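PDB 2A28: protein BZZ1 from Saccharomyces cerevisiae, which plays a role in endocytosis and trafficking to the vacuole, and works with type I myosins to restore actin cytoskeleton polarity after salt stress. Local coordinates for residues 18-21 / 22-25; 27-30 / 31-34. All blocks are in the same frame, centred on the assembly; numbering follows the deposited sequence.

Contact 1 (18-21 / 22-25); sequences SIDP and GDII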
# COMPACT_ATOMS: atom_id res chain seq x y z
N SER A 18 -5.72 -1.55 -4.43
CA SER A 18 -6.46 -2.24 -3.34
C SER A 18 -5.52 -3.17 -2.59
O SER A 18 -4.75 -3.89 -3.17
CB SER A 18 -7.66 -2.99 -3.91
OG SER A 18 -8.58 -2.05 -4.51
N ILE A 19 -5.61 -3.17 -1.27
CA ILE A 19 -4.89 -4.09 -0.38
C ILE A 19 -5.89 -4.77 0.52
O ILE A 19 -6.94 -4.26 0.82
CB ILE A 19 -3.80 -3.34 0.38
CG1 ILE A 19 -4.36 -2.26 1.32
CG2 ILE A 19 -2.84 -2.76 -0.63
CD1 ILE A 19 -3.36 -1.68 2.28
N ASP A 20 -5.46 -5.98 0.95
CA ASP A 20 -6.25 -6.83 1.83
C ASP A 20 -5.35 -7.27 2.97
O ASP A 20 -4.14 -7.42 2.81
CB ASP A 20 -6.75 -8.09 1.12
CG ASP A 20 -7.57 -7.75 -0.11
OD1 ASP A 20 -8.72 -7.28 0.10
OD2 ASP A 20 -7.15 -7.89 -1.28
N PRO A 21 -5.96 -7.48 4.14
CA PRO A 21 -5.19 -8.02 5.27
C PRO A 21 -4.31 -9.19 4.90
O PRO A 21 -4.77 -10.10 4.16
CB PRO A 21 -6.27 -8.44 6.25
CG PRO A 21 -7.34 -7.41 6.03
CD PRO A 21 -7.38 -7.27 4.50
N GLY A 22 -3.06 -9.16 5.30
CA GLY A 22 -2.09 -10.20 5.05
C GLY A 22 -1.25 -9.94 3.81
O GLY A 22 -0.22 -10.64 3.67
N ASP A 23 -1.58 -8.97 2.97
CA ASP A 23 -0.73 -8.62 1.85
C ASP A 23 0.65 -8.16 2.31
O ASP A 23 0.72 -7.32 3.24
CB ASP A 23 -1.35 -7.54 0.96
CG ASP A 23 -2.55 -7.86 0.14
OD1 ASP A 23 -2.87 -9.07 -0.02
OD2 ASP A 23 -3.14 -6.93 -0.45
N ILE A 24 1.69 -8.65 1.70
CA ILE A 24 3.06 -8.20 1.96
C ILE A 24 3.45 -7.31 0.78
O ILE A 24 3.58 -7.80 -0.36
CB ILE A 24 4.06 -9.34 2.15
CG1 ILE A 24 3.65 -10.30 3.27
CG2 ILE A 24 5.48 -8.80 2.37
CD1 ILE A 24 3.43 -9.55 4.60
N ILE A 25 3.61 -6.06 1.07
CA ILE A 25 3.80 -5.02 0.10
C ILE A 25 5.23 -4.47 0.11
O ILE A 25 5.68 -3.96 1.13
CB ILE A 25 2.78 -3.86 0.28
CG1 ILE A 25 1.35 -4.37 0.43
CG2 ILE A 25 2.90 -2.90 -0.87
CD1 ILE A 25 0.46 -3.36 1.14
O HOH W 1 -2.47 -5.82 -2.93
O HOH W 2 -4.79 -9.11 -2.08
O HOH W 3 -4.01 -10.92 1.68
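Asp-20 and Asp-23 close a type II beta turn, the diverging turn of the SH3 fold, where the chain leaves the RT loop and enters strand 24-27. Two bonds join the pair. The turn's own backbone bond runs from Asp-23 N to Asp-20 O (3.0 Å), and in return Asp-23 reaches back so that its OD2 accepts the amide of Asp-20, N to OD2 2.9 Å. That N-H comes down on the oxygen from above the carboxylate plane, 66° out of it, yet the bond is fairly straight at 161°. Turning CG to lie beside its own backbone N (chi1 -68°) is what brings the carboxylate back to the Asp-20 amide. OD2 also rests 3.3 Å from Ile-19 CA.

Gly-22 holds the third position of the turn with the positive phi that a type II turn has there. On the other side of the chain from the waters, Ile-19 and Ile-25 cross one another, CG2 of the first 3.8 Å from CD1 of the second, and both side chains pack on Phe-48 and Cys-53 in the domain's interior.

Three waters finish the polar side. They donate to Asp-23 and tie it to Ser-18 O, to Asp-20 OD2 and to Pro-21 O; the one joining Asp-20 OD2 to Asp-23 OD1 may ease the repulsion between the two carboxylates. Further back, Ser-18 OG bonds to Ala-11 N within the RT loop. The water on the Pro-21 side lies 2.7 Å from Pro-21 O and 2.8 Å from Asp-23 OD1.

Contact 2 (27-30 / 31-34); sequences VIRG and DDGS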
# COMPACT_ATOMS: atom_id res chain seq x y z
N VAL A 27 7.95 -1.79 -0.40
CA VAL A 27 7.91 -0.34 -0.45
C VAL A 27 8.84 0.17 -1.53
O VAL A 27 10.01 -0.19 -1.54
CB VAL A 27 8.35 0.25 0.88
CG1 VAL A 27 8.51 1.76 0.81
CG2 VAL A 27 7.29 -0.15 1.93
N ILE A 28 8.30 1.02 -2.40
CA ILE A 28 9.08 1.71 -3.42
C ILE A 28 9.35 3.13 -3.00
O ILE A 28 10.52 3.57 -3.12
CB ILE A 28 8.39 1.60 -4.77
CG1 ILE A 28 8.24 0.12 -5.24
CG2 ILE A 28 9.10 2.40 -5.86
CD1 ILE A 28 7.34 -0.05 -6.44
N ARG A 29 8.39 3.86 -2.48
CA ARG A 29 8.52 5.25 -1.99
C ARG A 29 7.73 5.30 -0.70
O ARG A 29 6.53 5.05 -0.69
CB ARG A 29 8.09 6.28 -3.06
CG ARG A 29 8.43 7.74 -2.82
CD ARG A 29 7.45 8.50 -1.95
NE ARG A 29 6.16 8.64 -2.58
CZ ARG A 29 4.97 8.58 -1.99
NH1 ARG A 29 4.81 8.34 -0.68
NH2 ARG A 29 3.90 8.71 -2.69
N GLY A 30 8.42 5.54 0.40
CA GLY A 30 7.79 5.50 1.70
C GLY A 30 6.94 6.71 1.89
O GLY A 30 6.96 7.72 1.20
N ASP A 31 6.18 6.66 2.99
CA ASP A 31 5.32 7.79 3.31
C ASP A 31 6.11 9.05 3.52
O ASP A 31 7.00 9.05 4.33
CB ASP A 31 4.51 7.44 4.57
CG ASP A 31 3.30 8.30 4.76
OD1 ASP A 31 3.24 9.50 4.44
OD2 ASP A 31 2.25 7.80 5.15
N ASP A 32 5.71 10.09 2.78
CA ASP A 32 6.41 11.35 2.91
C ASP A 32 5.66 12.35 3.73
O ASP A 32 5.93 13.57 3.65
CB ASP A 32 6.65 11.95 1.51
CG ASP A 32 5.39 11.88 0.65
OD1 ASP A 32 5.47 11.90 -0.61
OD2 ASP A 32 4.28 11.81 1.25
N GLY A 33 4.69 11.90 4.52
CA GLY A 33 3.81 12.71 5.33
C GLY A 33 2.39 12.81 4.79
O GLY A 33 1.53 13.31 5.54
N SER A 34 2.19 12.37 3.55
CA SER A 34 0.89 12.41 2.94
C SER A 34 -0.08 11.37 3.42
O SER A 34 -1.30 11.54 3.20
CB SER A 34 1.00 12.23 1.41
OG SER A 34 1.41 10.90 1.14
O HOH W 4 1.67 10.36 -1.61
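The n-Src loop of the SH3 domain, between strands 24-27 and 36-41, is where Arg-29 curls forward over Asp-32. Bends at chi2 and chi3 curl the arginine chain so that its guanidinium lies nearly flat against the carboxylate, the two planes 10° apart. Asp-32 OD1 sits 3.5 Å above the centre of the guanidinium face; the salt bridge from NH1 to OD1 is long at 3.6 Å and rests on charge alone, since no N-H points at the oxygen. In the guanidinium plane, NH1 bonds to Gly-30 O (2.9 Å, 170°), approaching that carbonyl from above its plane.

Consecutive Asx turns shape the rest. Asp-31 OD1 takes the amide of Gly-33 (N to OD1 2.8 Å), and Asp-32 OD2 takes that of Ser-34 (N to OD2 3.2 Å). A water bridges Ser-34 OG to Arg-29 NH2, weakly at the arginine.

At the strand end, Ile-28 and Arg-29 form a classic beta bulge opposite Tyr-38. Arg-29 NH1 also bonds to Trp-36 O at the start of strand 36-41, while Asp-31 OD2 is hydrogen-bonded to Thr-50 OG1, just beyond strand 44-49.

Both contacts are tight local folds of the chain at the two ends of strand 24-27: contact 1 leads into it from the RT loop, contact 2 leads out of it toward strand 36-41. Their centres lie about 16 Å apart, on opposite sides of the centre of the chain. Contact 1 is partly buried, pairing a water-lined polar turn with isoleucines that belong to the hydrophobic interior. Contact 2 stays at the surface and has no apolar contact between its segments. Aspartates accept backbone amides in both, but backward along the chain at 18-25 and forward at 31-34. Two like charges lie near each other in the first, opposite charges in the second.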